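Local coordinates for phosphate-binding protein PstS 2 (PDB 4H1X) that probably serves as the extracellular solute-binding component of the PstSACB ABC transporter, which imports phosphate, at residues N66-I71 against I232-N237; N191-G196 against G208-E213. One frame throughout, in Å; residues are numbered along the deposited sequence.

Overall arrangement
Contacts 1 and 2 lie on opposite sides of the chain's centre, their own centres about 26 Å apart and their nearest atoms about 9 Å apart. Contact 1 pairs strand 67-72 with the C-terminal part of strand 223-236, bringing together residues more than 160 positions apart; contact 2, 191-196 against 208-213, falls within that interval and joins the start of helix 193-202 to the end of strand 207-210. Both reach one branched mixed sheet, in which strand 103-110 pairs with both 207-210 and 223-236. The long strands running between the two regions are consistent with the two-lobed architecture of periplasmic binding proteins, in which ligand is held between lobes.

Contact 1: residues N66-I71 against I232-N237; sequences NAIGYI and IAVVVN
I71 and V235 meet at about a right angle on one face of an antiparallel strand pair, with I71 CD1 3.9 Å from V235 CG1. I71 holds CG1 between its backbone N and carbonyl carbon (chi1 62°), a turn that brings the chain end back over the partner strand, and I71 CG1 lies 4.1 Å from CB of small A233. G69, opposite V235, has no side chain, and V235 CG2 comes to 3.6 Å from G69 O.

On the other face I68 reaches out with CG1 anti to its backbone N (chi1 -171°). The side chain crosses that of V234 at a slant, I68 CD1 3.7 Å from V234 CG1, and lies side by side with V236. Branched aliphatic residues suit this buried, extended backbone. Y70 offers I232 its CB, 3.8 Å from I232 CG2; its ring leads away to stack with F26, and its OH is hydrogen-bonded to the backbone N of R16.

Two hydrogen-bonded pairs fix the register. G69 N gives V235 O a 3.0 Å bond in the carbonyl plane, and V235 N returns one to G69 O. I71 and A233 exchange two more. Farther along, a water bridges A67 O and N237 N.

The pair joins an early strand to a late one, consistent with a chain that crosses to the second lobe of a periplasmic binding protein and returns. Helix 54-63 covers the face of I71 and V235; helix 21-30 packs on that of Y70 and V234. Strand 81-85 is the next strand beside V234, its L83 touching I68, V234 and V236.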
loop_
_atom_site.group_PDB
_atom_site.type_symbol
_atom_site.label_atom_id
_atom_site.label_comp_id
_atom_site.label_asym_id
_atom_site.label_seq_id
_atom_site.Cartn_x
_atom_site.Cartn_y
_atom_site.Cartn_z
ATOM N N ASN A 66 -1.408 -26.224 1.306
ATOM C CA ASN A 66 -2.742 -25.749 1.715
ATOM C C ASN A 66 -2.788 -24.289 2.155
ATOM O O ASN A 66 -3.842 -23.837 2.629
ATOM C CB ASN A 66 -3.236 -26.592 2.887
ATOM C CG ASN A 66 -3.517 -28.035 2.552
ATOM O OD1 ASN A 66 -3.920 -28.380 1.438
ATOM N ND2 ASN A 66 -3.353 -28.907 3.533
ATOM N N ALA A 67 -1.679 -23.549 2.016
ATOM C CA ALA A 67 -1.659 -22.203 2.565
ATOM C C ALA A 67 -2.194 -21.131 1.605
ATOM O O ALA A 67 -2.221 -21.304 0.379
ATOM C CB ALA A 67 -0.239 -21.841 3.022
ATOM N N ILE A 68 -2.643 -20.024 2.196
ATOM C CA ILE A 68 -3.075 -18.828 1.480
ATOM C C ILE A 68 -2.609 -17.614 2.271
ATOM O O ILE A 68 -2.693 -17.609 3.509
ATOM C CB ILE A 68 -4.610 -18.800 1.213
ATOM C CG1 ILE A 68 -5.004 -17.631 0.255
ATOM C CG2 ILE A 68 -5.444 -18.760 2.527
ATOM C CD1 ILE A 68 -6.492 -17.695 -0.115
ATOM N N GLY A 69 -2.151 -16.595 1.558
ATOM C CA GLY A 69 -1.676 -15.376 2.208
ATOM C C GLY A 69 -1.853 -14.187 1.291
ATOM O O GLY A 69 -2.392 -14.322 0.185
ATOM N N TYR A 70 -1.424 -13.006 1.761
ATOM C CA TYR A 70 -1.524 -11.807 0.939
ATOM C C TYR A 70 -0.196 -11.058 0.996
ATOM O O TYR A 70 0.463 -11.024 2.044
ATOM C CB TYR A 70 -2.704 -10.895 1.336
ATOM C CG TYR A 70 -2.755 -10.615 2.826
ATOM C CD1 TYR A 70 -1.960 -9.622 3.398
ATOM C CD2 TYR A 70 -3.607 -11.330 3.663
ATOM C CE1 TYR A 70 -1.976 -9.388 4.777
ATOM C CE2 TYR A 70 -3.625 -11.110 5.038
ATOM C CZ TYR A 70 -2.828 -10.124 5.588
ATOM O OH TYR A 70 -2.863 -9.921 6.949
ATOM N N ILE A 71 0.200 -10.485 -0.136
ATOM C CA ILE A 71 1.444 -9.714 -0.257
ATOM C C ILE A 71 1.232 -8.509 -1.157
ATOM O O ILE A 71 0.295 -8.477 -1.980
ATOM C CB ILE A 71 2.599 -10.597 -0.879
ATOM C CG1 ILE A 71 2.223 -11.073 -2.333
ATOM C CG2 ILE A 71 3.030 -11.782 0.034
ATOM C CD1 ILE A 71 3.264 -11.867 -3.133
ATOM N N ILE A 232 -2.583 -5.515 -3.888
ATOM C CA ILE A 232 -2.374 -6.633 -2.975
ATOM C C ILE A 232 -2.736 -7.913 -3.736
ATOM O O ILE A 232 -3.814 -7.999 -4.324
ATOM C CB ILE A 232 -3.173 -6.473 -1.656
ATOM C CG1 ILE A 232 -2.672 -5.253 -0.831
ATOM C CG2 ILE A 232 -3.131 -7.773 -0.819
ATOM C CD1 ILE A 232 -3.638 -4.786 0.263
ATOM N N ALA A 233 -1.815 -8.865 -3.774
ATOM C CA ALA A 233 -2.023 -10.167 -4.403
ATOM C C ALA A 233 -2.362 -11.177 -3.327
ATOM O O ALA A 233 -1.711 -11.191 -2.262
ATOM C CB ALA A 233 -0.757 -10.607 -5.146
ATOM N N VAL A 234 -3.354 -12.006 -3.594
ATOM C CA VAL A 234 -3.736 -13.130 -2.732
ATOM C C VAL A 234 -3.046 -14.323 -3.336
ATOM O O VAL A 234 -3.296 -14.648 -4.512
ATOM C CB VAL A 234 -5.265 -13.309 -2.611
ATOM C CG1 VAL A 234 -5.582 -14.533 -1.756
ATOM C CG2 VAL A 234 -5.909 -12.063 -2.017
ATOM N N VAL A 235 -2.167 -14.956 -2.577
ATOM C CA VAL A 235 -1.317 -15.987 -3.141
ATOM C C VAL A 235 -1.544 -17.356 -2.481
ATOM O O VAL A 235 -1.779 -17.455 -1.270
ATOM C CB VAL A 235 0.191 -15.580 -3.070
ATOM C CG1 VAL A 235 0.505 -14.436 -4.042
ATOM C CG2 VAL A 235 0.636 -15.209 -1.640
ATOM N N VAL A 236 -1.442 -18.392 -3.301
ATOM C CA VAL A 236 -1.569 -19.796 -2.924
ATOM C C VAL A 236 -0.330 -20.555 -3.425
ATOM O O VAL A 236 0.471 -20.010 -4.187
ATOM C CB VAL A 236 -2.886 -20.438 -3.463
ATOM C CG1 VAL A 236 -4.122 -19.745 -2.887
ATOM C CG2 VAL A 236 -2.920 -20.461 -4.998
ATOM N N ASN A 237 -0.184 -21.806 -2.993
ATOM C CA ASN A 237 0.918 -22.640 -3.432
ATOM C C ASN A 237 0.709 -23.000 -4.903
ATOM O O ASN A 237 -0.434 -23.108 -5.343
ATOM C CB ASN A 237 0.967 -23.891 -2.563
ATOM C CG ASN A 237 2.216 -24.703 -2.761
ATOM O OD1 ASN A 237 2.316 -25.518 -3.675
ATOM N ND2 ASN A 237 3.184 -24.510 -1.888
HETATM O O HOH W 1 -2.342 -23.220 -1.459
#

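Contact 2: residues N191-G196 against G208-E213; sequences NGSSAG and GMVSRE
S193 touches three consecutive residues of the opposing segment, V210, S211 and R212, through a side chain of just two heavy atoms. Its OG accepts the backbone N-H of S211 at 3.1 Å from S211 N, with an N-H...O angle of 157°. Placed anti to its own carbonyl carbon (chi1 -65°), the hydroxyl also lies 3.4 Å from V210 CA. A short hydroxyl suits this spot because it can meet the peptide N-H where the strand has just ended, while S193 CB packs 3.9 Å from V210 CG1.

The same CB stands 3.7 Å from R212 NH2, approaching the guanidinium obliquely. V210 CG1 lies over one guanidinium face, toward its rim. At the edge, near the plane, S194 OG comes within 3.3 Å of R212 NH2. The arginine's extended chain is long enough to carry its charge from the loop to the first turn of the helix.

Several bonds position this first shell. R212 NH1 donates to E213 O close to the guanidinium plane and forms a salt bridge with E218, which together restrict rotation of the group. S211 OG bonds to S163 OG. G192 takes the N-cap position, its O accepting from G196 N. Glycine suits both 196 and 208, since a CB would press on the M209 carbonyl oxygen from G196, and on the G196 carbonyl oxygen from G208.

The contact closes a beta-alpha-beta crossover: strands 183-190 and 207-210 both run parallel to 155-162, and the start of helix 193-202, between them in the chain, packs on the end of the strand that follows. Strand 207-210 lies between strands 155-162 and 103-110, and the selenomethionine side chain of M209 packs on helix 164-180.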
loop_
_atom_site.group_PDB
_atom_site.type_symbol
_atom_site.label_atom_id
_atom_site.label_comp_id
_atom_site.label_asym_id
_atom_site.label_seq_id
_atom_site.Cartn_x
_atom_site.Cartn_y
_atom_site.Cartn_z
ATOM N N ASN A 191 3.868 7.369 11.464
ATOM C CA ASN A 191 2.940 7.243 12.591
ATOM C C ASN A 191 1.621 6.639 12.067
ATOM O O ASN A 191 1.323 5.477 12.356
ATOM C CB ASN A 191 2.777 8.556 13.377
ATOM C CG ASN A 191 2.713 9.836 12.570
ATOM O OD1 ASN A 191 2.289 9.857 11.408
ATOM N ND2 ASN A 191 3.096 10.935 13.190
ATOM N N GLY A 192 0.916 7.378 11.223
ATOM C CA GLY A 192 -0.340 6.922 10.631
ATOM C C GLY A 192 -0.935 7.995 9.766
ATOM O O GLY A 192 -0.532 9.158 9.872
ATOM N N SER A 193 -1.871 7.610 8.889
ATOM C CA SER A 193 -2.486 8.550 7.945
ATOM C C SER A 193 -3.157 9.741 8.676
ATOM O O SER A 193 -2.925 10.899 8.292
ATOM C CB SER A 193 -3.501 7.825 7.054
ATOM O OG SER A 193 -2.879 6.855 6.217
ATOM N N SER A 194 -3.952 9.461 9.731
ATOM C CA SER A 194 -4.652 10.505 10.476
ATOM C C SER A 194 -3.668 11.505 11.069
ATOM O O SER A 194 -3.889 12.717 10.938
ATOM C CB SER A 194 -5.530 9.898 11.569
ATOM O OG SER A 194 -6.610 9.210 10.955
ATOM N N ALA A 195 -2.540 11.008 11.652
ATOM C CA ALA A 195 -1.511 11.879 12.246
ATOM C C ALA A 195 -0.799 12.741 11.182
ATOM O O ALA A 195 -0.518 13.903 11.444
ATOM C CB ALA A 195 -0.495 11.061 13.034
ATOM N N GLY A 196 -0.623 12.203 9.977
ATOM C CA GLY A 196 -0.037 12.938 8.855
ATOM C C GLY A 196 -0.934 14.089 8.406
ATOM O O GLY A 196 -0.462 15.213 8.184
ATOM N N GLY A 208 2.098 15.389 4.031
ATOM C CA GLY A 208 1.524 14.242 4.730
ATOM C C GLY A 208 1.446 13.042 3.815
ATOM O O GLY A 208 1.327 13.199 2.592
HETATM N N MSE A 209 1.502 11.840 4.403
HETATM C CA MSE A 209 1.417 10.559 3.699
HETATM C C MSE A 209 0.188 9.828 4.201
HETATM O O MSE A 209 0.050 9.611 5.406
HETATM C CB MSE A 209 2.658 9.676 3.910
HETATM C CG MSE A 209 3.980 10.364 3.645
HETATM SE SE MSE A 209 5.459 9.115 4.032
HETATM C CE MSE A 209 5.371 9.002 5.974
ATOM N N VAL A 210 -0.699 9.466 3.283
ATOM C CA VAL A 210 -2.007 8.854 3.574
ATOM C C VAL A 210 -2.166 7.655 2.644
ATOM O O VAL A 210 -2.177 7.837 1.434
ATOM C CB VAL A 210 -3.132 9.925 3.395
ATOM C CG1 VAL A 210 -4.521 9.309 3.619
ATOM C CG2 VAL A 210 -2.916 11.127 4.333
ATOM N N SER A 211 -2.287 6.430 3.192
ATOM C CA SER A 211 -2.363 5.223 2.339
ATOM C C SER A 211 -3.820 4.765 2.110
ATOM O O SER A 211 -4.109 3.566 2.076
ATOM C CB SER A 211 -1.542 4.096 2.969
ATOM O OG SER A 211 -1.877 4.014 4.347
ATOM N N ARG A 212 -4.728 5.727 1.919
ATOM C CA ARG A 212 -6.155 5.469 1.696
ATOM C C ARG A 212 -6.798 6.729 1.172
ATOM O O ARG A 212 -6.139 7.772 1.128
ATOM C CB ARG A 212 -6.832 5.064 3.032
ATOM C CG ARG A 212 -6.636 6.081 4.162
ATOM C CD ARG A 212 -7.513 5.839 5.388
ATOM N NE ARG A 212 -7.136 6.680 6.538
ATOM C CZ ARG A 212 -7.463 7.968 6.671
ATOM N NH1 ARG A 212 -8.161 8.585 5.727
ATOM N NH2 ARG A 212 -7.088 8.651 7.755
ATOM N N GLU A 213 -8.073 6.653 0.803
ATOM C CA GLU A 213 -8.799 7.843 0.375
ATOM C C GLU A 213 -8.986 8.734 1.604
ATOM O O GLU A 213 -9.066 8.217 2.727
ATOM C CB GLU A 213 -10.150 7.440 -0.255
ATOM C CG GLU A 213 -10.849 8.544 -1.036
ATOM C CD GLU A 213 -12.222 8.203 -1.594
ATOM O OE1 GLU A 213 -12.615 7.015 -1.545
ATOM O OE2 GLU A 213 -12.927 9.139 -2.038
#